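Local coordinates for variant surface glycoprotein MITAT 1.1 (PDB 5LY9) that forms, here as its A-type amino-terminal domain, a GPI-anchored coat whose antigenic variation lets the trypanosome evade host immunity, at residues A[155-160]-A[251-256]; A[270-275]-A[305-310]; A[323-328]-A[351-356]. One frame throughout, in Å; residues are numbered along the deposited sequence.

Interaction 1: A[155-160]-A[251-256]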
loop_
_atom_site.group_PDB
_atom_site.type_symbol
_atom_site.label_atom_id
_atom_site.label_comp_id
_atom_site.label_asym_id
_atom_site.label_seq_id
_atom_site.Cartn_x
_atom_site.Cartn_y
_atom_site.Cartn_z
ATOM N N GLU A 155 2.772 -4.590 -11.958
ATOM C CA GLU A 155 2.619 -3.933 -13.254
ATOM C C GLU A 155 3.691 -2.927 -13.427
ATOM O O GLU A 155 4.255 -2.383 -12.473
ATOM C CB GLU A 155 1.325 -3.037 -13.369
ATOM C CG GLU A 155 -0.008 -3.628 -13.004
ATOM C CD GLU A 155 -0.686 -4.403 -14.096
ATOM O OE1 GLU A 155 -1.832 -4.828 -13.860
ATOM O OE2 GLU A 155 -0.111 -4.593 -15.179
ATOM N N ALA A 156 3.942 -2.605 -14.703
ATOM C CA ALA A 156 4.715 -1.429 -15.031
ATOM C C ALA A 156 3.695 -0.513 -15.731
ATOM O O ALA A 156 3.234 -0.821 -16.818
ATOM C CB ALA A 156 5.831 -1.783 -15.950
ATOM N N ALA A 157 3.401 0.609 -15.102
ATOM C CA ALA A 157 2.454 1.601 -15.643
ATOM C C ALA A 157 3.114 2.562 -16.626
ATOM O O ALA A 157 4.355 2.764 -16.662
ATOM C CB ALA A 157 1.900 2.360 -14.492
ATOM N N THR A 158 2.299 3.154 -17.490
ATOM C CA THR A 158 2.803 4.174 -18.373
ATOM C C THR A 158 2.991 5.477 -17.607
ATOM O O THR A 158 2.451 5.645 -16.547
ATOM C CB THR A 158 1.929 4.355 -19.583
ATOM O OG1 THR A 158 0.588 4.730 -19.207
ATOM C CG2 THR A 158 1.903 3.087 -20.409
ATOM N N ARG A 159 3.770 6.388 -18.185
ATOM C CA ARG A 159 4.127 7.627 -17.559
ATOM C C ARG A 159 3.955 8.797 -18.479
ATOM O O ARG A 159 4.592 9.856 -18.294
ATOM C CB ARG A 159 5.621 7.502 -17.169
ATOM C CG ARG A 159 5.798 6.481 -16.064
ATOM C CD ARG A 159 5.698 7.147 -14.725
ATOM N NE ARG A 159 5.830 6.211 -13.605
ATOM C CZ ARG A 159 5.849 6.596 -12.331
ATOM N NH1 ARG A 159 5.749 7.865 -11.971
ATOM N NH2 ARG A 159 5.960 5.670 -11.406
ATOM N N THR A 160 3.001 8.678 -19.417
ATOM C CA THR A 160 2.765 9.761 -20.339
ATOM C C THR A 160 1.620 10.622 -19.981
ATOM O O THR A 160 1.552 11.795 -20.449
ATOM C CB THR A 160 2.513 9.183 -21.776
ATOM O OG1 THR A 160 1.692 8.015 -21.738
ATOM C CG2 THR A 160 3.889 8.803 -22.374
ATOM N N GLU A 251 0.974 14.760 -6.949
ATOM C CA GLU A 251 1.992 14.844 -5.888
ATOM C C GLU A 251 2.332 13.464 -5.352
ATOM O O GLU A 251 3.520 13.129 -5.198
ATOM C CB GLU A 251 1.513 15.743 -4.775
ATOM C CG GLU A 251 2.535 15.877 -3.672
ATOM C CD GLU A 251 2.192 16.943 -2.658
ATOM O OE1 GLU A 251 2.451 18.153 -2.967
ATOM O OE2 GLU A 251 1.635 16.576 -1.609
ATOM N N ALA A 252 1.331 12.608 -5.124
ATOM C CA ALA A 252 1.637 11.298 -4.594
ATOM C C ALA A 252 2.467 10.506 -5.598
ATOM O O ALA A 252 3.364 9.761 -5.225
ATOM C CB ALA A 252 0.363 10.552 -4.280
ATOM N N ARG A 253 2.150 10.638 -6.883
ATOM C CA ARG A 253 2.953 9.916 -7.837
ATOM C C ARG A 253 4.405 10.376 -7.803
ATOM O O ARG A 253 5.347 9.562 -7.829
ATOM C CB ARG A 253 2.342 10.013 -9.252
ATOM C CG ARG A 253 2.771 8.806 -10.093
ATOM C CD ARG A 253 2.271 8.815 -11.478
ATOM N NE ARG A 253 2.358 7.472 -12.052
ATOM C CZ ARG A 253 2.109 7.203 -13.325
ATOM N NH1 ARG A 253 1.783 8.202 -14.211
ATOM N NH2 ARG A 253 2.121 5.904 -13.716
ATOM N N ASN A 254 4.592 11.688 -7.736
ATOM C CA ASN A 254 5.958 12.206 -7.705
ATOM C C ASN A 254 6.688 11.772 -6.463
ATOM O O ASN A 254 7.950 11.644 -6.524
ATOM C CB ASN A 254 5.931 13.713 -7.751
ATOM C CG ASN A 254 5.750 14.228 -9.118
ATOM O OD1 ASN A 254 6.068 13.528 -10.094
ATOM N ND2 ASN A 254 5.231 15.463 -9.228
ATOM N N ARG A 255 5.985 11.567 -5.360
ATOM C CA ARG A 255 6.634 11.199 -4.068
ATOM C C ARG A 255 6.764 9.723 -3.749
ATOM O O ARG A 255 7.223 9.373 -2.634
ATOM C CB ARG A 255 5.977 11.967 -2.895
ATOM C CG ARG A 255 6.285 13.417 -3.173
ATOM C CD ARG A 255 5.724 14.419 -2.240
ATOM N NE ARG A 255 6.109 15.763 -2.721
ATOM C CZ ARG A 255 5.924 16.871 -2.015
ATOM N NH1 ARG A 255 5.425 16.816 -0.780
ATOM N NH2 ARG A 255 6.264 18.028 -2.536
ATOM N N GLU A 256 6.536 8.864 -4.741
ATOM C CA GLU A 256 6.606 7.424 -4.524
ATOM C C GLU A 256 8.023 7.045 -4.119
ATOM O O GLU A 256 9.031 7.408 -4.794
ATOM C CB GLU A 256 6.296 6.670 -5.795
ATOM C CG GLU A 256 4.855 6.801 -6.200
ATOM C CD GLU A 256 4.538 6.341 -7.621
ATOM O OE1 GLU A 256 5.459 6.199 -8.394
ATOM O OE2 GLU A 256 3.318 6.162 -7.944
HETATM O O HOH W 1 7.141 8.351 -9.521
#

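Interaction 2: A[270-275]-A[305-310]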
loop_
_atom_site.group_PDB
_atom_site.type_symbol
_atom_site.label_atom_id
_atom_site.label_comp_id
_atom_site.label_asym_id
_atom_site.label_seq_id
_atom_site.Cartn_x
_atom_site.Cartn_y
_atom_site.Cartn_z
ATOM N N ASN A 270 33.599 6.497 -3.005
ATOM C CA ASN A 270 34.764 6.106 -2.228
ATOM C C ASN A 270 34.333 5.741 -0.816
ATOM O O ASN A 270 33.335 6.234 -0.266
ATOM C CB ASN A 270 35.737 7.254 -2.192
ATOM C CG ASN A 270 36.501 7.448 -3.469
ATOM O OD1 ASN A 270 36.320 6.769 -4.452
ATOM N ND2 ASN A 270 37.476 8.341 -3.392
ATOM N N LEU A 271 35.120 4.866 -0.211
ATOM C CA LEU A 271 34.732 4.182 1.039
ATOM C C LEU A 271 34.458 5.161 2.172
ATOM O O LEU A 271 33.487 4.953 2.946
ATOM C CB LEU A 271 35.793 3.189 1.456
ATOM C CG LEU A 271 36.015 2.031 0.429
ATOM C CD1 LEU A 271 36.983 1.006 1.018
ATOM C CD2 LEU A 271 34.736 1.314 0.120
ATOM N N ASP A 272 35.224 6.249 2.200
ATOM C CA ASP A 272 35.090 7.194 3.294
ATOM C C ASP A 272 33.905 8.169 3.061
ATOM O O ASP A 272 33.641 8.964 3.931
ATOM C CB ASP A 272 36.360 7.997 3.543
ATOM C CG ASP A 272 36.780 8.805 2.365
ATOM O OD1 ASP A 272 36.618 8.359 1.224
ATOM O OD2 ASP A 272 37.360 9.886 2.577
ATOM N N THR A 273 33.252 8.075 1.929
ATOM C CA THR A 273 32.048 8.859 1.597
ATOM C C THR A 273 30.779 8.055 1.704
ATOM O O THR A 273 29.702 8.564 1.387
ATOM C CB THR A 273 32.119 9.476 0.196
ATOM O OG1 THR A 273 31.877 8.512 -0.817
ATOM C CG2 THR A 273 33.385 10.130 -0.041
ATOM N N GLN A 274 30.911 6.771 2.106
ATOM C CA GLN A 274 29.764 5.908 2.351
ATOM C C GLN A 274 29.430 6.087 3.826
ATOM O O GLN A 274 30.178 5.640 4.723
ATOM C CB GLN A 274 30.141 4.476 1.984
ATOM C CG GLN A 274 30.464 4.257 0.509
ATOM C CD GLN A 274 30.746 2.836 0.177
ATOM O OE1 GLN A 274 30.422 1.944 0.928
ATOM N NE2 GLN A 274 31.336 2.613 -0.957
ATOM N N PRO A 275 28.344 6.833 4.118
ATOM C CA PRO A 275 28.262 7.317 5.522
ATOM C C PRO A 275 28.060 6.222 6.554
ATOM O O PRO A 275 28.592 6.356 7.684
ATOM C CB PRO A 275 27.097 8.336 5.541
ATOM C CG PRO A 275 26.519 8.257 4.198
ATOM C CD PRO A 275 27.392 7.546 3.235
ATOM N N GLY A 305 43.397 -1.151 1.479
ATOM C CA GLY A 305 44.366 -0.804 0.473
ATOM C C GLY A 305 44.091 0.449 -0.317
ATOM O O GLY A 305 44.782 0.732 -1.303
ATOM N N GLY A 306 43.117 1.254 0.120
ATOM C CA GLY A 306 42.728 2.493 -0.603
ATOM C C GLY A 306 41.255 2.807 -0.292
ATOM O O GLY A 306 40.644 2.131 0.534
ATOM N N LEU A 307 40.742 3.830 -0.912
ATOM C CA LEU A 307 39.364 4.286 -0.705
ATOM C C LEU A 307 38.457 4.053 -1.898
ATOM O O LEU A 307 37.260 4.336 -1.837
ATOM C CB LEU A 307 39.350 5.748 -0.298
ATOM C CG LEU A 307 40.088 6.181 0.995
ATOM C CD1 LEU A 307 40.167 7.707 1.207
ATOM C CD2 LEU A 307 39.494 5.481 2.205
ATOM N N ALA A 308 38.962 3.497 -2.984
ATOM C CA ALA A 308 38.061 3.252 -4.112
ATOM C C ALA A 308 37.014 2.220 -3.686
ATOM O O ALA A 308 37.306 1.275 -2.927
ATOM C CB ALA A 308 38.848 2.729 -5.284
ATOM N N ALA A 309 35.796 2.358 -4.217
ATOM C CA ALA A 309 34.700 1.497 -3.807
ATOM C C ALA A 309 34.987 0.046 -4.036
ATOM O O ALA A 309 34.537 -0.778 -3.241
ATOM C CB ALA A 309 33.384 1.877 -4.503
ATOM N N ASP A 310 35.720 -0.291 -5.085
ATOM C CA ASP A 310 35.957 -1.713 -5.387
ATOM C C ASP A 310 36.964 -2.411 -4.450
ATOM O O ASP A 310 37.152 -3.617 -4.592
ATOM C CB ASP A 310 36.387 -1.925 -6.843
ATOM C CG ASP A 310 37.615 -1.203 -7.225
ATOM O OD1 ASP A 310 38.451 -0.751 -6.406
ATOM O OD2 ASP A 310 37.875 -1.137 -8.482
HETATM O O HOH W 2 35.199 4.868 -5.702
HETATM O O HOH W 3 32.159 -0.178 -1.976
#

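Interaction 3: A[323-328]-A[351-356]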
loop_
_atom_site.group_PDB
_atom_site.type_symbol
_atom_site.label_atom_id
_atom_site.label_comp_id
_atom_site.label_asym_id
_atom_site.label_seq_id
_atom_site.Cartn_x
_atom_site.Cartn_y
_atom_site.Cartn_z
ATOM N N ILE A 323 32.586 -22.590 1.168
ATOM C CA ILE A 323 31.692 -23.710 1.004
ATOM C C ILE A 323 31.016 -24.099 2.308
ATOM O O ILE A 323 31.660 -24.223 3.334
ATOM C CB ILE A 323 32.446 -24.965 0.472
ATOM C CG1 ILE A 323 32.986 -24.690 -0.902
ATOM C CG2 ILE A 323 31.525 -26.200 0.455
ATOM C CD1 ILE A 323 31.930 -24.825 -1.943
ATOM N N ILE A 324 29.709 -24.256 2.254
ATOM C CA ILE A 324 28.962 -24.788 3.359
ATOM C C ILE A 324 28.712 -26.261 3.079
ATOM O O ILE A 324 28.024 -26.613 2.128
ATOM C CB ILE A 324 27.582 -24.067 3.503
ATOM C CG1 ILE A 324 27.773 -22.547 3.523
ATOM C CG2 ILE A 324 26.887 -24.583 4.736
ATOM C CD1 ILE A 324 28.805 -22.068 4.523
ATOM N N PRO A 325 29.249 -27.120 3.908
ATOM C CA PRO A 325 29.161 -28.549 3.660
ATOM C C PRO A 325 27.800 -29.108 3.894
ATOM O O PRO A 325 27.024 -28.572 4.696
ATOM C CB PRO A 325 30.129 -29.168 4.652
ATOM C CG PRO A 325 30.514 -28.133 5.565
ATOM C CD PRO A 325 30.198 -26.789 4.979
ATOM N N ALA A 326 27.517 -30.206 3.186
ATOM C CA ALA A 326 26.347 -30.985 3.466
ATOM C C ALA A 326 26.405 -31.394 4.931
ATOM O O ALA A 326 27.475 -31.610 5.490
ATOM C CB ALA A 326 26.341 -32.212 2.583
ATOM N N GLY A 327 25.259 -31.389 5.585
ATOM C CA GLY A 327 25.167 -31.667 7.029
ATOM C C GLY A 327 24.918 -30.446 7.928
ATOM O O GLY A 327 24.357 -30.596 8.974
ATOM N N ILE A 328 25.336 -29.251 7.529
ATOM C CA ILE A 328 25.032 -28.031 8.265
ATOM C C ILE A 328 23.544 -27.722 8.021
ATOM O O ILE A 328 23.100 -27.720 6.895
ATOM C CB ILE A 328 25.916 -26.857 7.776
ATOM C CG1 ILE A 328 27.390 -27.080 8.132
ATOM C CG2 ILE A 328 25.443 -25.534 8.326
ATOM C CD1 ILE A 328 27.697 -27.028 9.632
ATOM N N SER A 351 22.572 -19.958 12.432
ATOM C CA SER A 351 22.224 -20.542 13.735
ATOM C C SER A 351 23.106 -21.742 14.094
ATOM O O SER A 351 23.574 -21.863 15.213
ATOM C CB SER A 351 20.768 -20.922 13.738
ATOM O OG SER A 351 19.924 -19.798 13.463
ATOM N N ASN A 352 23.293 -22.627 13.123
ATOM C CA ASN A 352 24.072 -23.839 13.308
ATOM C C ASN A 352 25.536 -23.441 13.589
ATOM O O ASN A 352 26.163 -23.985 14.503
ATOM C CB ASN A 352 23.957 -24.707 12.065
ATOM C CG ASN A 352 24.312 -26.141 12.321
ATOM O OD1 ASN A 352 23.938 -27.036 11.574
ATOM N ND2 ASN A 352 25.100 -26.363 13.349
ATOM N N TYR A 353 26.076 -22.498 12.827
ATOM C CA TYR A 353 27.510 -22.128 13.075
ATOM C C TYR A 353 27.715 -21.362 14.342
ATOM O O TYR A 353 28.798 -21.503 14.859
ATOM C CB TYR A 353 28.187 -21.369 11.917
ATOM C CG TYR A 353 28.660 -22.269 10.831
ATOM C CD1 TYR A 353 29.741 -23.130 11.021
ATOM C CD2 TYR A 353 28.036 -22.285 9.599
ATOM C CE1 TYR A 353 30.156 -23.966 10.006
ATOM C CE2 TYR A 353 28.410 -23.150 8.605
ATOM C CZ TYR A 353 29.507 -23.962 8.792
ATOM O OH TYR A 353 29.922 -24.768 7.766
ATOM N N GLU A 354 26.768 -20.557 14.820
ATOM C CA GLU A 354 26.908 -19.921 16.153
ATOM C C GLU A 354 26.998 -21.039 17.295
ATOM O O GLU A 354 27.690 -20.862 18.351
ATOM C CB GLU A 354 25.810 -18.919 16.472
ATOM C CG GLU A 354 25.760 -17.578 15.678
ATOM C CD GLU A 354 24.545 -16.612 16.045
ATOM O OE1 GLU A 354 23.609 -16.981 16.832
ATOM O OE2 GLU A 354 24.497 -15.448 15.479
ATOM N N MET A 355 26.285 -22.140 17.131
ATOM C CA MET A 355 26.325 -23.215 18.093
ATOM C C MET A 355 27.692 -23.856 18.021
ATOM O O MET A 355 28.349 -24.061 19.048
ATOM C CB MET A 355 25.260 -24.299 17.823
ATOM C CG MET A 355 25.173 -25.318 18.954
ATOM S SD MET A 355 23.804 -26.457 18.685
ATOM C CE MET A 355 24.283 -27.238 17.216
ATOM N N ILE A 356 28.133 -24.142 16.818
ATOM C CA ILE A 356 29.429 -24.763 16.576
ATOM C C ILE A 356 30.546 -23.910 17.123
ATOM O O ILE A 356 31.504 -24.455 17.746
ATOM C CB ILE A 356 29.650 -25.047 15.088
ATOM C CG1 ILE A 356 28.784 -26.216 14.642
ATOM C CG2 ILE A 356 31.146 -25.328 14.816
ATOM C CD1 ILE A 356 28.661 -26.382 13.141
HETATM O O HOH W 4 23.815 -29.764 12.028
#

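Interaction 1: A[155-160]-A[251-256]
The guanidinium groups of Arg-159 and Arg-253 lie flat on one another, planes 11° apart and centres 3.9 Å apart, with the two side chains arriving from opposite directions. Arg-253, near the end of helix 244-254, has CG anti to its own N (chi1 -154°) and stays extended to NE, which carries its head across to the loop. There NH2 donates to Thr-158 O at 2.9 Å (N-H...O 151°), the acceptor lying somewhat out of the guanidinium plane, and Ala-157 CB sits at the same edge. Arg-159 instead bends at chi2, folding its chain back over Arg-253 so that its CD stands above the centre of that guanidinium. Its NH2 donates, in the guanidinium plane, to the syn lone pair of Glu-256 OE1 at 3.1 Å, a salt bridge, while its NH1 donates to a water that in turn donates to Arg-253 O. Glu-27 also pairs with Arg-159 NH2, Glu-20 with Arg-253 NH1, Lys-258 with Glu-256 OE1, and Ser-94 bonds Glu-256 OE2. Arginine suits both places because its flat cation can stack through a face and still donate from its edge. The surrounding carboxylates probably offset the like charges, making the stacked pair a tolerable bridge between loop and helix.

Interaction 2: A[270-275]-A[305-310]
Leu-271 and Leu-307 are joined through their backbones by the one direct hydrogen bond between 270-275 and 305-310: Leu-271 N donates to Leu-307 O at 2.7 Å, nearly straight (160°). The same carbonyl receives a CA-H...O contact from Asn-270, whose CA lies 3.1 Å from Leu-307 O.

Two waters extend the polar link. One donates to Asn-270 OD1 and accepts from Ala-309 N; the other accepts from Gln-274 NE2 and donates to Ala-309 O. Asparagine and glutamine suit these places, since an amide oxygen or nitrogen can address backbone groups through water. Gln-274 NE2 is also bonded to Gly-269 O, and its OE1 to a glycerol, probably from the crystallisation liquor.

The leucine side chains add van der Waals contacts, some against oxygens. The apolar pair is Leu-271 CB with Leu-307 CD2, 4.4 Å apart. Leu-271 also lays CG 3.7 Å from Ala-308 O and CD2 3.9 Å from Ala-309 CA, and Leu-300 and Phe-304 of helix 295-304 pack on it. Leu-307 crosses Asp-272 at about a right angle, with CD1 3.6 Å from Asp-272 OD1; a chi1 of 60° sets that carboxylate between its backbone N and carbonyl carbon, where it meets the methyl.

Within 270-275, Asn-270 O accepts from both Thr-273 N and Thr-273 OG1, closing a 3-10 turn, and Gln-274 takes the N-cap position of helix 275-285. Gly-305, with positive phi, ends helix 295-304, a conformation suited to glycine. This is loop-to-loop packing that pins the lead-in to helix 275-285 to the exit from helix 295-304.

Interaction 3: A[323-328]-A[351-356]
Ile-328 closes a type II beta turn begun at Pro-325 and comes nearest helix 343-367 at Asn-352, with 6.6 Å between their CA atoms, while Gly-327 takes the positive phi (105°) that suits glycine in such a turn. The side chain of Ile-328 points at the helix and meets three residues there. Its CG1 lies beside the backbone N (chi1 -67°), which brings that branch to 3.4 Å from Tyr-353 OH and its CD1 to 3.7 Å from Tyr-353 CZ, the two side chains crossing at about a right angle. The same CD1 meets Ile-356 CD1, methyl to methyl, at 3.7 Å, while CG2 sits between Tyr-353 CE2 and the Asn-352 amide. Pro-325 and Tyr-353 come at each other from opposite directions, Pro-325 CD 3.5 Å from Tyr-353 OH, and Ile-324 CD1 adds an apolar touch at Tyr-353 CE2. Isoleucine suits position 328 because its two branches fill different directions at once.

Asn-352 carries the polar part: its OD1 accepts from Ala-329 N and from a water, 2.8 Å away, that also donates to Gly-327 O. Ile-51 of helix 24-55 packs on both Ile-324 and Tyr-353. On helix 343-367, Glu-354 forms a salt bridge with Arg-69 of the second subunit. No direct hydrogen bond joins the two segments, so the turn rests on the helix through van der Waals packing of aliphatic groups about the ring and hydroxyl of one tyrosine, while the asparagine ties down the backbone just beyond it.

In the fold
The three contacts follow one another along the chain without touching. The centre of interaction 1 is about 6 Å from the centre of the chain, those of interactions 2 and 3 about 30 and 39 Å; all three are partly buried. Helix 24-55 is shared by interactions 1 and 3, meeting their side chains at widely separated points, whereas interaction 2 leans on helix 295-304. Chemistry changes with place: charge and guanidinium stacking fix a loop to a helix in 1, backbone bonding and water join two loops in 2, and aliphatic packing on a tyrosine seats a turn in 3. Interaction 3 alone has the second subunit beside it.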